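Local atomic coordinates of dephospho-CoA kinase (Legionella pneumophila subsp. pneumophila, PDB entry 4TTR), a protein that probably transfers a phosphate from ATP to the 3'-hydroxyl of dephospho-CoA, the last step of coenzyme A biosynthesis. Residues D47-E52 and P104-K109; G20-I25 and Q139-V144. All coordinates share one frame; numbering follows the deposited sequence.

In the fold
Contact 2 lies in the parallel sheet of this P-loop kinase, and contact 1 among the helices outside it. Contact 2 pairs strand 18-23 with strand 140-145 at the point where the first of them runs into the predicted ATP-binding loop. Contact 1 is helical and nearer the surface: the short helix 46-52, which follows edge strand 42-45 directly, meets the long helix 92-115. Along the chain both segments of contact 1 fall between those of contact 2. Their centres are 18 Å apart and their nearest atoms about 9 Å, without touching, so the strand core and the outlying helix pair are separate pieces of packing within one chain.

Contact 1. Residues D47-E52 and P104-K109; sequences DKIAKE and PVIRKK
The apolar part of this contact turns on Ile49, whose branch methyl CG2 projects against the helix of Ile106 and Lys109. Because CG2 stands anti to the backbone N while CG1 lies beside it (chi1 -64°), the methyl is the branch that does the touching. It meets Lys109 at the root of its side chain, with CG2 of Ile49 3.7 Å from CB of Lys109 and CG of the lysine close behind. The same methyl lies 4.2 Å from CA of Ile106. A methyl thus rests on the aliphatic start of a lysine. Ile106 answers with its longer branch: extended at chi2 (176°), it carries CD1 to within 4.0 Å of CB of Ala50.

Helix 46-52 and helix 92-115 belong to the helical surround of a P-loop kinase fold. Their segments run at 120° to each other with axes 9.8 Å apart, and this steep crossing confines the contact to a few side chains. Ala50 also lies near a bound phosphate ion, probably from the crystallisation liquor.

The polar part is looser and lies at the exposed side of the contact. Glu52, extended beyond CG, and Lys109, bent at chi2 and chi3, cross at about a right angle. OE1 of Glu52 comes 4.2 Å from CE of Lys109, but its distance to NZ of Lys109 is 4.9 Å, too far for a salt bridge, though the opposite charges probably still attract weakly.

Contact 2. Residues G20-I25 and Q139-V144; sequences GLTGNI and QKVLLV
Near the C-terminal end of strand 18-23, Thr22 pairs with Leu143 of the parallel strand 140-145, and its backbone bonds to the residues flanking that partner. Its N donates to O of Leu142 at 2.7 Å, and its O receives N of Val144. Gly20 does the same two residues earlier, flanking its partner Val141: it takes N of Leu142 on its O and gives its own N to O of Lys140. The ladder runs on past the strand end, where N of Asn24 reaches O of Val144 at 3.0 Å in a more bent bond (N-H...O 148°).

The side chain of Thr22 can be followed outward. CB stands 3.8 Å from O of Leu142. Beyond it, OG1 is held between the backbone N and the carbonyl carbon (chi1 63°), which turns it toward strand 140-145. There it lies 3.0 Å from O of Leu142, a possible second bond to that carbonyl, though its proton has another acceptor within reach. The same oxygen packs against Leu143, 3.4 Å from CA and 3.6 Å from both CB and CD1 of that residue. The Thr22 side chain also touches Ile126. CD1 of Leu143 abuts CA of Gly23.

On the other face, CD1 of Leu21 touches both CD2 of Leu142 and CG2 of Val144, the latter at 3.7 Å. Gly23 opens the predicted Walker A loop, the region in which butanediol is bound here.

Strand 18-23 is central in the sheet: strand 122-125 flanks it on the side away from strand 140-145, helix 29-38 packs on Leu21, Leu142 and Val144, and helix 192-213 also reaches Leu142.

Contact 1. Residues D47-E52 and P104-K109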
# COMPACT_ATOMS: atom_id res chain seq x y z
N ASP A 47 -2.88 4.10 -3.43
CA ASP A 47 -3.48 4.89 -2.36
C ASP A 47 -3.70 6.33 -2.80
O ASP A 47 -4.72 6.94 -2.47
CB ASP A 47 -2.59 4.85 -1.11
CG ASP A 47 -3.18 5.62 0.06
OD1 ASP A 47 -4.41 5.87 0.06
OD2 ASP A 47 -2.42 5.96 0.99
N LYS A 48 -2.75 6.87 -3.56
CA LYS A 48 -2.87 8.23 -4.07
C LYS A 48 -3.99 8.32 -5.09
O LYS A 48 -4.70 9.32 -5.15
CB LYS A 48 -1.56 8.68 -4.71
CG LYS A 48 -0.42 8.89 -3.74
CD LYS A 48 0.83 9.39 -4.46
CE LYS A 48 2.01 9.52 -3.52
NZ LYS A 48 1.82 10.61 -2.53
N ILE A 49 -4.14 7.27 -5.89
CA ILE A 49 -5.18 7.21 -6.90
C ILE A 49 -6.55 7.11 -6.22
O ILE A 49 -7.51 7.74 -6.66
CB ILE A 49 -4.97 6.00 -7.84
CG1 ILE A 49 -3.67 6.19 -8.63
CG2 ILE A 49 -6.14 5.84 -8.81
CD1 ILE A 49 -3.20 4.95 -9.36
N ALA A 50 -6.62 6.34 -5.14
CA ALA A 50 -7.86 6.18 -4.39
C ALA A 50 -8.32 7.52 -3.82
O ALA A 50 -9.51 7.83 -3.86
CB ALA A 50 -7.68 5.17 -3.28
N LYS A 51 -7.39 8.31 -3.30
CA LYS A 51 -7.72 9.63 -2.78
C LYS A 51 -8.21 10.55 -3.89
O LYS A 51 -9.19 11.27 -3.71
CB LYS A 51 -6.52 10.26 -2.08
CG LYS A 51 -6.22 9.69 -0.70
CD LYS A 51 -5.26 10.59 0.05
CE LYS A 51 -4.70 9.91 1.28
NZ LYS A 51 -3.67 10.76 1.95
N GLU A 52 -7.51 10.51 -5.02
CA GLU A 52 -7.91 11.31 -6.17
C GLU A 52 -9.34 10.99 -6.55
O GLU A 52 -10.17 11.88 -6.70
CB GLU A 52 -6.97 11.07 -7.36
CG GLU A 52 -7.40 11.77 -8.64
CD GLU A 52 -6.55 11.39 -9.85
OE1 GLU A 52 -6.96 11.73 -10.98
OE2 GLU A 52 -5.49 10.76 -9.66
N PRO A 104 -12.62 -1.05 -9.81
CA PRO A 104 -12.77 -0.78 -11.25
C PRO A 104 -12.14 0.53 -11.71
O PRO A 104 -11.48 0.55 -12.75
CB PRO A 104 -14.29 -0.72 -11.43
CG PRO A 104 -14.84 -1.49 -10.29
CD PRO A 104 -13.92 -1.22 -9.15
N VAL A 105 -12.33 1.60 -10.95
CA VAL A 105 -11.80 2.90 -11.33
C VAL A 105 -10.29 2.97 -11.09
O VAL A 105 -9.56 3.54 -11.90
CB VAL A 105 -12.50 4.07 -10.59
CG1 VAL A 105 -13.89 4.31 -11.15
CG2 VAL A 105 -12.56 3.82 -9.08
N ILE A 106 -9.82 2.38 -10.00
CA ILE A 106 -8.39 2.38 -9.70
C ILE A 106 -7.62 1.62 -10.77
O ILE A 106 -6.55 2.06 -11.19
CB ILE A 106 -8.10 1.78 -8.32
CG1 ILE A 106 -8.59 2.73 -7.22
CG2 ILE A 106 -6.61 1.50 -8.14
CD1 ILE A 106 -8.44 2.21 -5.80
N ARG A 107 -8.17 0.49 -11.22
CA ARG A 107 -7.49 -0.34 -12.20
C ARG A 107 -7.31 0.39 -13.53
O ARG A 107 -6.28 0.25 -14.19
CB ARG A 107 -8.26 -1.64 -12.44
CG ARG A 107 -7.46 -2.69 -13.21
CD ARG A 107 -8.33 -3.89 -13.60
NE ARG A 107 -9.47 -3.48 -14.42
CZ ARG A 107 -9.53 -3.57 -15.74
NH1 ARG A 107 -8.52 -4.07 -16.45
NH2 ARG A 107 -10.63 -3.17 -16.37
N LYS A 108 -8.31 1.18 -13.92
CA LYS A 108 -8.24 1.94 -15.16
C LYS A 108 -7.12 2.98 -15.11
O LYS A 108 -6.44 3.23 -16.11
CB LYS A 108 -9.57 2.63 -15.45
CG LYS A 108 -10.48 1.84 -16.36
CD LYS A 108 -11.77 2.60 -16.64
CE LYS A 108 -12.83 2.30 -15.59
NZ LYS A 108 -13.73 3.47 -15.37
N LYS A 109 -6.93 3.58 -13.94
CA LYS A 109 -5.88 4.57 -13.75
C LYS A 109 -4.50 3.91 -13.76
O LYS A 109 -3.55 4.45 -14.32
CB LYS A 109 -6.08 5.34 -12.44
CG LYS A 109 -6.22 6.85 -12.61
CD LYS A 109 -7.35 7.20 -13.57
CE LYS A 109 -8.24 8.29 -13.00
NZ LYS A 109 -9.33 8.69 -13.94

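Contact 2. Residues G20-I25 and Q139-V144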
# COMPACT_ATOMS: atom_id res chain seq x y z
N GLY A 20 4.52 -5.70 -7.14
CA GLY A 20 3.61 -5.20 -6.13
C GLY A 20 4.35 -4.89 -4.84
O GLY A 20 5.05 -5.75 -4.31
N LEU A 21 4.20 -3.66 -4.35
CA LEU A 21 4.80 -3.26 -3.08
C LEU A 21 3.76 -3.25 -1.97
O LEU A 21 2.78 -2.50 -2.02
CB LEU A 21 5.44 -1.87 -3.21
CG LEU A 21 5.96 -1.25 -1.91
CD1 LEU A 21 7.05 -2.10 -1.29
CD2 LEU A 21 6.46 0.16 -2.15
N THR A 22 3.98 -4.09 -0.97
CA THR A 22 3.11 -4.16 0.20
C THR A 22 3.94 -4.01 1.46
O THR A 22 5.16 -4.16 1.43
CB THR A 22 2.34 -5.50 0.27
OG1 THR A 22 3.26 -6.59 0.40
CG2 THR A 22 1.50 -5.70 -0.97
N GLY A 23 3.29 -3.71 2.57
CA GLY A 23 3.98 -3.60 3.83
C GLY A 23 3.03 -3.67 5.00
O GLY A 23 1.88 -3.23 4.89
N ASN A 24 3.49 -4.22 6.11
CA ASN A 24 2.68 -4.22 7.31
C ASN A 24 2.73 -2.83 7.94
O ASN A 24 3.19 -1.87 7.32
CB ASN A 24 3.12 -5.32 8.30
CG ASN A 24 4.52 -5.11 8.88
OD1 ASN A 24 5.16 -4.09 8.66
ND2 ASN A 24 4.99 -6.09 9.64
N ILE A 25 2.28 -2.73 9.17
CA ILE A 25 2.01 -1.44 9.77
C ILE A 25 3.33 -0.81 10.22
O ILE A 25 4.15 -1.45 10.87
CB ILE A 25 1.01 -1.60 10.94
CG1 ILE A 25 -0.34 -2.07 10.39
CG2 ILE A 25 0.81 -0.29 11.68
CD1 ILE A 25 -0.41 -3.57 9.99
N GLN A 139 4.24 -9.67 -11.54
CA GLN A 139 5.29 -10.68 -11.66
C GLN A 139 5.83 -11.05 -10.29
O GLN A 139 6.16 -12.21 -10.03
CB GLN A 139 6.44 -10.18 -12.53
CG GLN A 139 6.18 -10.11 -14.03
CD GLN A 139 5.43 -11.30 -14.55
OE1 GLN A 139 5.90 -12.45 -14.46
NE2 GLN A 139 4.26 -11.04 -15.13
N LYS A 140 5.93 -10.05 -9.43
CA LYS A 140 6.51 -10.22 -8.11
C LYS A 140 5.70 -9.46 -7.07
O LYS A 140 5.03 -8.48 -7.39
CB LYS A 140 7.95 -9.71 -8.08
CG LYS A 140 8.88 -10.41 -9.04
CD LYS A 140 9.18 -11.82 -8.59
CE LYS A 140 10.47 -12.31 -9.19
NZ LYS A 140 10.75 -13.71 -8.84
N VAL A 141 5.77 -9.93 -5.83
CA VAL A 141 5.25 -9.19 -4.69
C VAL A 141 6.39 -8.96 -3.70
O VAL A 141 7.13 -9.89 -3.35
CB VAL A 141 4.08 -9.93 -4.01
CG1 VAL A 141 3.63 -9.18 -2.75
CG2 VAL A 141 2.91 -10.08 -4.98
N LEU A 142 6.53 -7.71 -3.27
CA LEU A 142 7.49 -7.32 -2.25
C LEU A 142 6.73 -6.91 -1.00
O LEU A 142 5.87 -6.03 -1.05
CB LEU A 142 8.38 -6.18 -2.76
CG LEU A 142 9.30 -5.49 -1.75
CD1 LEU A 142 10.29 -6.47 -1.14
CD2 LEU A 142 10.02 -4.34 -2.42
N LEU A 143 7.05 -7.56 0.11
CA LEU A 143 6.43 -7.25 1.39
C LEU A 143 7.47 -6.66 2.34
O LEU A 143 8.47 -7.29 2.66
CB LEU A 143 5.81 -8.51 1.99
CG LEU A 143 5.39 -8.46 3.46
CD1 LEU A 143 4.42 -7.32 3.72
CD2 LEU A 143 4.78 -9.79 3.85
N VAL A 144 7.22 -5.42 2.77
CA VAL A 144 8.11 -4.75 3.71
C VAL A 144 7.58 -4.92 5.12
O VAL A 144 6.42 -4.63 5.38
CB VAL A 144 8.24 -3.25 3.39
CG1 VAL A 144 9.26 -2.59 4.32
CG2 VAL A 144 8.64 -3.06 1.94